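Local coordinates for protein YcaO (Methanopyrus kandleri, PDB 6CIB) that binds ATP-type nucleotides and magnesium and, as a YcaO enzyme, probably activates peptide backbone amides for conversion to thioamides, at residues 86-91 against 337-342; 92-97 against 109-114; 142-147 against 348-353. One frame throughout, in Å; residues are numbered along the deposited sequence.

In the fold
Interactions 2 and 3 reach one antiparallel sheet (order 124-128, 113-118, 332-336, 346-351, 148-150), and interaction 1 lies on a loop joining two of its strands. Interaction 2 lies at the start of strand 113-118, interaction 1 joins the loop after helix 68-85 to that between strands 332-336 and 346-351, and interaction 3 sets the approach to edge strand 148-150 against strand 346-351. Their centres are 16 to 17 Å apart. Along the chain, interaction 2 falls between the segments of interaction 1, whereas 1 and 3 interleave. Ile91 packs on Val114 between the first two, and Leu337 on Arg348 between the first and third. Surface contacts thus grade into a buried one near the magnesium site.

Interaction 1 (86-91 against 337-342); sequences EPREEI and LTLENL
Arg88 reaches across to the loop at 337-342 and supplies most of the polar contact. Its NH2 donates to Leu337 O at 2.7 Å, with an N-H...O angle of 148°, and approaches from above the carbonyl plane. NH1 makes a weak bond to Thr338 O at 3.3 Å, supplemented by a water that accepts from NH1 and donates to the same carbonyl. A bend at chi3 (-62°) turns the guanidinium toward these two successive carbonyls. NH2 has a further acceptor in Ala84 O, near the end of helix 68-85, so this one group ties three backbone carbonyls together.

The apolar contacts flank that grip. Leu339 lays CD2 over one face of the guanidinium, offset toward its rim and 3.6 Å from Arg88 NE. Three residues on from Arg88, Ile91 CD1 meets Leu337 CD2 at 3.9 Å, the two side chains crossing at about a right angle.

One approach would be unfavourable if both carboxylates are charged: Glu90 OE1 lies 3.4 Å from Glu340 OE1, with the carboxylate planes nearly perpendicular. Both residues are exposed, and solvent probably screens their charges.

Leu337 also packs beside Leu148, a magnesium-binding residue. Arg88 thus binds main-chain carbonyls in the loop of the beta hairpin formed by strands 332-336 and 346-351 of the YcaO fold.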
loop_
_atom_site.group_PDB
_atom_site.type_symbol
_atom_site.label_atom_id
_atom_site.label_comp_id
_atom_site.label_asym_id
_atom_site.label_seq_id
_atom_site.Cartn_x
_atom_site.Cartn_y
_atom_site.Cartn_z
ATOM N N GLU A 86 -12.705 -10.183 -3.148
ATOM C CA GLU A 86 -14.160 -10.260 -3.251
ATOM C C GLU A 86 -14.700 -11.321 -2.278
ATOM O O GLU A 86 -14.087 -12.393 -2.136
ATOM C CB GLU A 86 -14.603 -10.513 -4.703
ATOM C CG GLU A 86 -14.475 -9.268 -5.574
ATOM C CD GLU A 86 -14.799 -9.477 -7.053
ATOM O OE1 GLU A 86 -15.194 -10.584 -7.482
ATOM O OE2 GLU A 86 -14.662 -8.491 -7.797
ATOM N N PRO A 87 -15.815 -11.010 -1.573
ATOM C CA PRO A 87 -16.392 -11.906 -0.562
ATOM C C PRO A 87 -16.517 -13.343 -1.037
ATOM O O PRO A 87 -16.972 -13.595 -2.155
ATOM C CB PRO A 87 -17.768 -11.303 -0.305
ATOM C CG PRO A 87 -17.562 -9.854 -0.530
ATOM C CD PRO A 87 -16.573 -9.745 -1.662
ATOM N N ARG A 88 -16.083 -14.270 -0.189
ATOM C CA ARG A 88 -16.071 -15.670 -0.541
ATOM C C ARG A 88 -16.666 -16.458 0.614
ATOM O O ARG A 88 -16.076 -16.538 1.704
ATOM C CB ARG A 88 -14.647 -16.124 -0.859
ATOM C CG ARG A 88 -14.499 -16.776 -2.221
ATOM C CD ARG A 88 -13.097 -17.329 -2.404
ATOM N NE ARG A 88 -12.090 -16.271 -2.354
ATOM C CZ ARG A 88 -10.837 -16.429 -1.944
ATOM N NH1 ARG A 88 -10.397 -17.610 -1.531
ATOM N NH2 ARG A 88 -10.013 -15.391 -1.945
ATOM N N GLU A 89 -17.853 -17.014 0.365
ATOM C CA GLU A 89 -18.615 -17.771 1.365
ATOM C C GLU A 89 -17.874 -19.038 1.806
ATOM O O GLU A 89 -18.023 -19.477 2.946
ATOM C CB GLU A 89 -20.015 -18.090 0.820
ATOM C CG GLU A 89 -21.055 -18.496 1.854
ATOM C CD GLU A 89 -21.368 -17.435 2.904
ATOM O OE1 GLU A 89 -21.453 -16.226 2.595
ATOM O OE2 GLU A 89 -21.554 -17.831 4.064
ATOM N N GLU A 90 -17.065 -19.582 0.895
ATOM C CA GLU A 90 -16.145 -20.702 1.136
ATOM C C GLU A 90 -15.378 -20.614 2.459
ATOM O O GLU A 90 -15.256 -21.614 3.173
ATOM C CB GLU A 90 -15.118 -20.786 -0.003
ATOM C CG GLU A 90 -15.660 -21.247 -1.347
ATOM C CD GLU A 90 -15.708 -22.762 -1.469
ATOM O OE1 GLU A 90 -14.806 -23.334 -2.123
ATOM O OE2 GLU A 90 -16.641 -23.382 -0.907
ATOM N N ILE A 91 -14.869 -19.419 2.769
ATOM C CA ILE A 91 -13.973 -19.218 3.914
ATOM C C ILE A 91 -14.604 -18.406 5.045
ATOM O O ILE A 91 -13.919 -18.050 6.002
ATOM C CB ILE A 91 -12.594 -18.626 3.493
ATOM C CG1 ILE A 91 -12.760 -17.232 2.843
ATOM C CG2 ILE A 91 -11.830 -19.621 2.615
ATOM C CD1 ILE A 91 -11.477 -16.451 2.647
ATOM N N LEU A 337 -5.884 -15.315 1.336
ATOM C CA LEU A 337 -6.925 -15.049 0.332
ATOM C C LEU A 337 -6.661 -15.688 -1.036
ATOM O O LEU A 337 -7.339 -15.367 -2.018
ATOM C CB LEU A 337 -7.179 -13.534 0.193
ATOM C CG LEU A 337 -7.932 -12.844 1.344
ATOM C CD1 LEU A 337 -7.973 -11.336 1.151
ATOM C CD2 LEU A 337 -9.341 -13.395 1.501
ATOM N N THR A 338 -5.679 -16.582 -1.088
ATOM C CA THR A 338 -5.351 -17.364 -2.278
ATOM C C THR A 338 -6.615 -18.029 -2.831
ATOM O O THR A 338 -7.316 -18.729 -2.117
ATOM C CB THR A 338 -4.280 -18.429 -1.945
ATOM O OG1 THR A 338 -3.149 -17.784 -1.334
ATOM C CG2 THR A 338 -3.826 -19.196 -3.196
ATOM N N LEU A 339 -6.924 -17.751 -4.090
ATOM C CA LEU A 339 -8.023 -18.429 -4.774
ATOM C C LEU A 339 -7.583 -19.837 -5.144
ATOM O O LEU A 339 -6.438 -20.043 -5.530
ATOM C CB LEU A 339 -8.464 -17.647 -6.019
ATOM C CG LEU A 339 -9.320 -16.396 -5.809
ATOM C CD1 LEU A 339 -9.134 -15.422 -6.960
ATOM C CD2 LEU A 339 -10.788 -16.752 -5.636
ATOM N N GLU A 340 -8.489 -20.800 -4.990
ATOM C CA GLU A 340 -8.215 -22.205 -5.321
ATOM C C GLU A 340 -7.838 -22.391 -6.798
ATOM O O GLU A 340 -6.825 -23.023 -7.098
ATOM C CB GLU A 340 -9.408 -23.099 -4.944
ATOM C CG GLU A 340 -9.751 -23.100 -3.454
ATOM C CD GLU A 340 -11.062 -23.805 -3.121
ATOM O OE1 GLU A 340 -11.972 -23.873 -3.983
ATOM O OE2 GLU A 340 -11.190 -24.288 -1.976
ATOM N N ASN A 341 -8.637 -21.814 -7.698
ATOM C CA ASN A 341 -8.419 -21.929 -9.146
ATOM C C ASN A 341 -7.142 -21.214 -9.616
ATOM O O ASN A 341 -6.271 -21.848 -10.226
ATOM C CB ASN A 341 -9.660 -21.484 -9.944
ATOM C CG ASN A 341 -10.116 -20.074 -9.599
ATOM O OD1 ASN A 341 -10.505 -19.787 -8.465
ATOM N ND2 ASN A 341 -10.077 -19.186 -10.586
ATOM N N LEU A 342 -7.026 -19.917 -9.319
ATOM C CA LEU A 342 -5.787 -19.174 -9.558
ATOM C C LEU A 342 -4.828 -19.499 -8.431
ATOM O O LEU A 342 -5.035 -19.068 -7.296
ATOM C CB LEU A 342 -6.025 -17.658 -9.559
ATOM C CG LEU A 342 -7.106 -16.932 -10.352
ATOM C CD1 LEU A 342 -7.028 -15.458 -10.009
ATOM C CD2 LEU A 342 -6.920 -17.124 -11.842
HETATM O O HOH W 1 -8.417 -18.195 0.385
#

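Interaction 2 (92-97 against 109-114); sequences IERGPE and EPREWV
Glu93 and Trp113 form a single antiparallel bridge, a hydrogen-bonded pair. Glu93 N donates to Trp113 O at 2.8 Å and nearly straight (172°), while Trp113 N returns a bond to Glu93 O at 2.9 Å. Beside it, Ile92 CA makes a CA-H...O contact with Trp113 O.

Charged groups gather on one flank. Arg94 is extended from CG to NE, and NE donates to the anti lone pair of Glu112 OE2 at 3.1 Å, that oxygen lying well out of the Arg94 guanidinium plane. A bend at chi2 (77°) brings the Glu112 carboxylate round to this nitrogen, and Arg111 NH1 forms a longer salt bridge to the same oxygen at 3.5 Å. Arg94 CD sits over the centre of the Arg111 guanidinium. Arg94 NH1 also faces Glu89, in a pairing modelled too short to trust.

Apolar contact completes the interface. Pro96 CG makes a CH-pi contact over the five-membered ring of Trp113, 3.9 Å from its centroid, and Ile92 CG2 packs on Glu112 CG at 3.7 Å.

Arg94 and Arg111 touch directly and share Glu112 OE2 as counter-ion, which would offset their repulsion and probably favour the ionised carboxylate.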
loop_
_atom_site.group_PDB
_atom_site.type_symbol
_atom_site.label_atom_id
_atom_site.label_comp_id
_atom_site.label_asym_id
_atom_site.label_seq_id
_atom_site.Cartn_x
_atom_site.Cartn_y
_atom_site.Cartn_z
ATOM N N ILE A 92 -15.900 -18.111 4.934
ATOM C CA ILE A 92 -16.621 -17.409 5.998
ATOM C C ILE A 92 -17.085 -18.415 7.052
ATOM O O ILE A 92 -17.580 -19.496 6.713
ATOM C CB ILE A 92 -17.793 -16.548 5.455
ATOM C CG1 ILE A 92 -17.252 -15.353 4.648
ATOM C CG2 ILE A 92 -18.665 -16.016 6.587
ATOM C CD1 ILE A 92 -18.246 -14.714 3.699
ATOM N N GLU A 93 -16.894 -18.060 8.322
ATOM C CA GLU A 93 -17.403 -18.843 9.450
ATOM C C GLU A 93 -18.342 -18.007 10.298
ATOM O O GLU A 93 -18.096 -16.816 10.529
ATOM C CB GLU A 93 -16.263 -19.391 10.301
ATOM C CG GLU A 93 -15.639 -20.654 9.732
ATOM C CD GLU A 93 -14.432 -21.123 10.522
ATOM O OE1 GLU A 93 -14.579 -21.415 11.732
ATOM O OE2 GLU A 93 -13.333 -21.209 9.927
ATOM N N ARG A 94 -19.423 -18.630 10.758
ATOM C CA ARG A 94 -20.460 -17.897 11.480
ATOM C C ARG A 94 -20.542 -18.183 12.972
ATOM O O ARG A 94 -20.858 -17.281 13.756
ATOM C CB ARG A 94 -21.814 -18.043 10.794
ATOM C CG ARG A 94 -21.988 -16.997 9.717
ATOM C CD ARG A 94 -23.260 -17.172 8.916
ATOM N NE ARG A 94 -23.294 -16.201 7.822
ATOM C CZ ARG A 94 -22.744 -16.395 6.626
ATOM N NH1 ARG A 94 -22.125 -17.537 6.353
ATOM N NH2 ARG A 94 -22.820 -15.452 5.696
ATOM N N GLY A 95 -20.245 -19.417 13.361
ATOM C CA GLY A 95 -20.160 -19.774 14.773
ATOM C C GLY A 95 -18.746 -20.190 15.126
ATOM O O GLY A 95 -18.519 -21.364 15.424
ATOM N N PRO A 96 -17.782 -19.238 15.097
ATOM C CA PRO A 96 -16.401 -19.673 15.264
ATOM C C PRO A 96 -16.006 -19.924 16.723
ATOM O O PRO A 96 -16.502 -19.255 17.640
ATOM C CB PRO A 96 -15.598 -18.515 14.672
ATOM C CG PRO A 96 -16.458 -17.313 14.857
ATOM C CD PRO A 96 -17.881 -17.764 15.038
ATOM N N GLU A 97 -15.122 -20.899 16.909
ATOM C CA GLU A 97 -14.539 -21.214 18.205
ATOM C C GLU A 97 -13.065 -20.808 18.169
ATOM O O GLU A 97 -12.304 -21.274 17.311
ATOM C CB GLU A 97 -14.703 -22.712 18.513
ATOM C CG GLU A 97 -14.664 -23.085 19.994
ATOM C CD GLU A 97 -15.947 -22.744 20.746
ATOM O OE1 GLU A 97 -17.050 -23.101 20.271
ATOM O OE2 GLU A 97 -15.850 -22.127 21.829
ATOM N N GLU A 109 -21.700 -7.576 18.297
ATOM C CA GLU A 109 -20.826 -8.645 17.806
ATOM C C GLU A 109 -21.065 -8.940 16.310
ATOM O O GLU A 109 -22.196 -9.243 15.927
ATOM C CB GLU A 109 -21.056 -9.907 18.652
ATOM C CG GLU A 109 -20.324 -11.161 18.188
ATOM C CD GLU A 109 -18.917 -11.291 18.746
ATOM O OE1 GLU A 109 -18.278 -10.266 19.073
ATOM O OE2 GLU A 109 -18.439 -12.441 18.851
ATOM N N PRO A 110 -20.006 -8.840 15.466
ATOM C CA PRO A 110 -20.126 -9.209 14.041
ATOM C C PRO A 110 -20.468 -10.683 13.830
ATOM O O PRO A 110 -20.122 -11.526 14.662
ATOM C CB PRO A 110 -18.745 -8.888 13.453
ATOM C CG PRO A 110 -17.848 -8.615 14.608
ATOM C CD PRO A 110 -18.708 -8.204 15.761
ATOM N N ARG A 111 -21.140 -10.976 12.721
ATOM C CA ARG A 111 -21.713 -12.299 12.475
ATOM C C ARG A 111 -20.859 -13.177 11.554
ATOM O O ARG A 111 -20.879 -14.413 11.672
ATOM C CB ARG A 111 -23.133 -12.153 11.911
ATOM C CG ARG A 111 -24.025 -13.359 12.147
ATOM C CD ARG A 111 -25.119 -13.443 11.098
ATOM N NE ARG A 111 -25.661 -14.799 11.014
ATOM C CZ ARG A 111 -26.172 -15.359 9.918
ATOM N NH1 ARG A 111 -26.219 -14.698 8.760
ATOM N NH2 ARG A 111 -26.622 -16.604 9.980
ATOM N N GLU A 112 -20.129 -12.534 10.641
ATOM C CA GLU A 112 -19.285 -13.214 9.653
ATOM C C GLU A 112 -17.808 -13.021 9.976
ATOM O O GLU A 112 -17.350 -11.896 10.177
ATOM C CB GLU A 112 -19.566 -12.689 8.242
ATOM C CG GLU A 112 -20.859 -13.181 7.607
ATOM C CD GLU A 112 -22.099 -12.483 8.136
ATOM O OE1 GLU A 112 -22.076 -11.244 8.311
ATOM O OE2 GLU A 112 -23.105 -13.183 8.375
ATOM N N TRP A 113 -17.074 -14.129 10.003
ATOM C CA TRP A 113 -15.662 -14.138 10.362
ATOM C C TRP A 113 -14.859 -14.911 9.337
ATOM O O TRP A 113 -15.401 -15.768 8.634
ATOM C CB TRP A 113 -15.451 -14.790 11.733
ATOM C CG TRP A 113 -16.222 -14.155 12.844
ATOM C CD1 TRP A 113 -17.513 -14.423 13.201
ATOM C CD2 TRP A 113 -15.758 -13.144 13.743
ATOM N NE1 TRP A 113 -17.881 -13.642 14.265
ATOM C CE2 TRP A 113 -16.826 -12.847 14.623
ATOM C CE3 TRP A 113 -14.543 -12.455 13.894
ATOM C CZ2 TRP A 113 -16.718 -11.892 15.643
ATOM C CZ3 TRP A 113 -14.435 -11.507 14.909
ATOM C CH2 TRP A 113 -15.518 -11.237 15.773
ATOM N N VAL A 114 -13.567 -14.588 9.261
ATOM C CA VAL A 114 -12.575 -15.389 8.536
ATOM C C VAL A 114 -11.393 -15.684 9.469
ATOM O O VAL A 114 -10.913 -14.798 10.184
ATOM C CB VAL A 114 -12.073 -14.701 7.238
ATOM C CG1 VAL A 114 -11.309 -15.688 6.369
ATOM C CG2 VAL A 114 -13.224 -14.119 6.430
#

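Interaction 3 (142-147 against 348-353); sequences PSHTNG and RVRVTG
An anti first torsion and a bend at the second bring the Arg348 guanidinium to the 142-147 loop: CG lies opposite the backbone N (chi1 -169°), and chi2 (81°) then directs the chain toward Asn146. The result is a side-on arginine grip on a backbone carbonyl, next to the junction where edge strand 148-150 joins strand 346-351 of the antiparallel sheet. NE and NH2 both donate to Asn146 O, at 2.9 and 3.0 Å, with the oxygen lying in the guanidinium plane and both nitrogens on the same face of the carbonyl. Thr145 CA and Arg350 CD cover opposite faces of the guanidinium, and a water accepts from both Arg348 NH1 and His144 N.

The His144 ring stands steeply to the guanidinium. ND1 accepts the backbone N-H of Asn146 at 3.2 Å, with that nitrogen in the ring plane, which would fix the rotation of the ring. Arg350 passes nearby, its NH2 3.7 Å from His144 CE1, and forms salt bridges with Glu131 and Glu356.

This buried loop borders the metal site: Gly147 N donates to Glu164, a magnesium ligand in another structure of this protein, though not here, and Leu148 follows directly. With no side chain, Gly147 can bring its CA to 3.5 Å from Val349 O in a CA-H...O contact, while Val349 N donates to Gly147 O at 2.9 Å and 172°.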
loop_
_atom_site.group_PDB
_atom_site.type_symbol
_atom_site.label_atom_id
_atom_site.label_comp_id
_atom_site.label_asym_id
_atom_site.label_seq_id
_atom_site.Cartn_x
_atom_site.Cartn_y
_atom_site.Cartn_z
ATOM N N PRO A 142 -17.067 1.264 6.209
ATOM C CA PRO A 142 -16.825 0.632 4.910
ATOM C C PRO A 142 -15.599 -0.279 4.915
ATOM O O PRO A 142 -14.628 -0.029 5.641
ATOM C CB PRO A 142 -16.584 1.819 3.967
ATOM C CG PRO A 142 -17.192 2.994 4.650
ATOM C CD PRO A 142 -16.981 2.736 6.113
ATOM N N SER A 143 -15.678 -1.337 4.113
ATOM C CA SER A 143 -14.548 -2.218 3.820
ATOM C C SER A 143 -13.531 -1.443 2.978
ATOM O O SER A 143 -13.850 -0.378 2.432
ATOM C CB SER A 143 -15.044 -3.457 3.065
ATOM O OG SER A 143 -15.671 -3.095 1.845
ATOM N N HIS A 144 -12.307 -1.960 2.894
ATOM C CA HIS A 144 -11.231 -1.320 2.110
ATOM C C HIS A 144 -10.105 -2.321 1.815
ATOM O O HIS A 144 -10.220 -3.499 2.163
ATOM C CB HIS A 144 -10.711 -0.036 2.792
ATOM C CG HIS A 144 -10.146 -0.261 4.158
ATOM N ND1 HIS A 144 -8.876 -0.752 4.365
ATOM C CD2 HIS A 144 -10.678 -0.061 5.388
ATOM C CE1 HIS A 144 -8.644 -0.836 5.664
ATOM N NE2 HIS A 144 -9.725 -0.432 6.308
ATOM N N THR A 145 -9.038 -1.861 1.165
ATOM C CA THR A 145 -7.969 -2.763 0.689
ATOM C C THR A 145 -6.585 -2.531 1.344
ATOM O O THR A 145 -5.569 -3.074 0.875
ATOM C CB THR A 145 -7.830 -2.712 -0.851
ATOM O OG1 THR A 145 -7.544 -1.373 -1.251
ATOM C CG2 THR A 145 -9.118 -3.186 -1.552
ATOM N N ASN A 146 -6.537 -1.737 2.417
ATOM C CA ASN A 146 -5.285 -1.534 3.140
ATOM C C ASN A 146 -4.775 -2.857 3.690
ATOM O O ASN A 146 -5.481 -3.550 4.424
ATOM C CB ASN A 146 -5.427 -0.517 4.281
ATOM C CG ASN A 146 -4.077 -0.028 4.799
ATOM O OD1 ASN A 146 -3.212 0.373 4.024
ATOM N ND2 ASN A 146 -3.904 -0.044 6.112
ATOM N N GLY A 147 -3.552 -3.203 3.301
ATOM C CA GLY A 147 -2.932 -4.454 3.703
ATOM C C GLY A 147 -3.169 -5.618 2.768
ATOM O O GLY A 147 -2.682 -6.723 3.029
ATOM N N ARG A 348 -4.444 -10.746 3.179
ATOM C CA ARG A 348 -4.817 -9.527 3.849
ATOM C C ARG A 348 -4.066 -9.471 5.185
ATOM O O ARG A 348 -4.197 -10.369 6.025
ATOM C CB ARG A 348 -6.329 -9.471 4.064
ATOM C CG ARG A 348 -6.838 -8.119 4.523
ATOM C CD ARG A 348 -6.981 -7.155 3.348
ATOM N NE ARG A 348 -7.185 -5.785 3.813
ATOM C CZ ARG A 348 -8.367 -5.241 4.085
ATOM N NH1 ARG A 348 -9.496 -5.935 3.930
ATOM N NH2 ARG A 348 -8.424 -3.986 4.516
ATOM N N VAL A 349 -3.264 -8.424 5.344
ATOM C CA VAL A 349 -2.547 -8.139 6.590
ATOM C C VAL A 349 -3.326 -7.067 7.324
ATOM O O VAL A 349 -3.651 -6.025 6.743
ATOM C CB VAL A 349 -1.097 -7.667 6.326
ATOM C CG1 VAL A 349 -0.405 -7.231 7.621
ATOM C CG2 VAL A 349 -0.304 -8.773 5.641
ATOM N N ARG A 350 -3.662 -7.349 8.578
ATOM C CA ARG A 350 -4.263 -6.361 9.469
ATOM C C ARG A 350 -3.360 -6.185 10.689
ATOM O O ARG A 350 -2.876 -7.168 11.257
ATOM C CB ARG A 350 -5.677 -6.775 9.924
ATOM C CG ARG A 350 -6.638 -7.276 8.843
ATOM C CD ARG A 350 -6.947 -6.244 7.762
ATOM N NE ARG A 350 -7.667 -5.081 8.283
ATOM C CZ ARG A 350 -7.270 -3.819 8.148
ATOM N NH1 ARG A 350 -6.156 -3.524 7.482
ATOM N NH2 ARG A 350 -8.010 -2.839 8.667
ATOM N N VAL A 351 -3.134 -4.935 11.078
ATOM C CA VAL A 351 -2.428 -4.628 12.326
ATOM C C VAL A 351 -3.455 -3.899 13.197
ATOM O O VAL A 351 -3.880 -2.780 12.864
ATOM C CB VAL A 351 -1.126 -3.822 12.072
ATOM C CG1 VAL A 351 -0.372 -3.551 13.368
ATOM C CG2 VAL A 351 -0.210 -4.567 11.102
ATOM N N THR A 352 -3.862 -4.550 14.294
ATOM C CA THR A 352 -5.115 -4.196 15.009
ATOM C C THR A 352 -5.188 -2.795 15.592
ATOM O O THR A 352 -6.277 -2.235 15.710
ATOM C CB THR A 352 -5.494 -5.202 16.116
ATOM O OG1 THR A 352 -4.460 -5.235 17.105
ATOM C CG2 THR A 352 -5.723 -6.602 15.540
ATOM N N GLY A 353 -4.034 -2.231 15.945
ATOM C CA GLY A 353 -3.970 -0.859 16.459
ATOM C C GLY A 353 -3.174 0.113 15.601
ATOM O O GLY A 353 -2.831 1.198 16.073
HETATM O O HOH W 2 -12.049 -4.882 4.404
#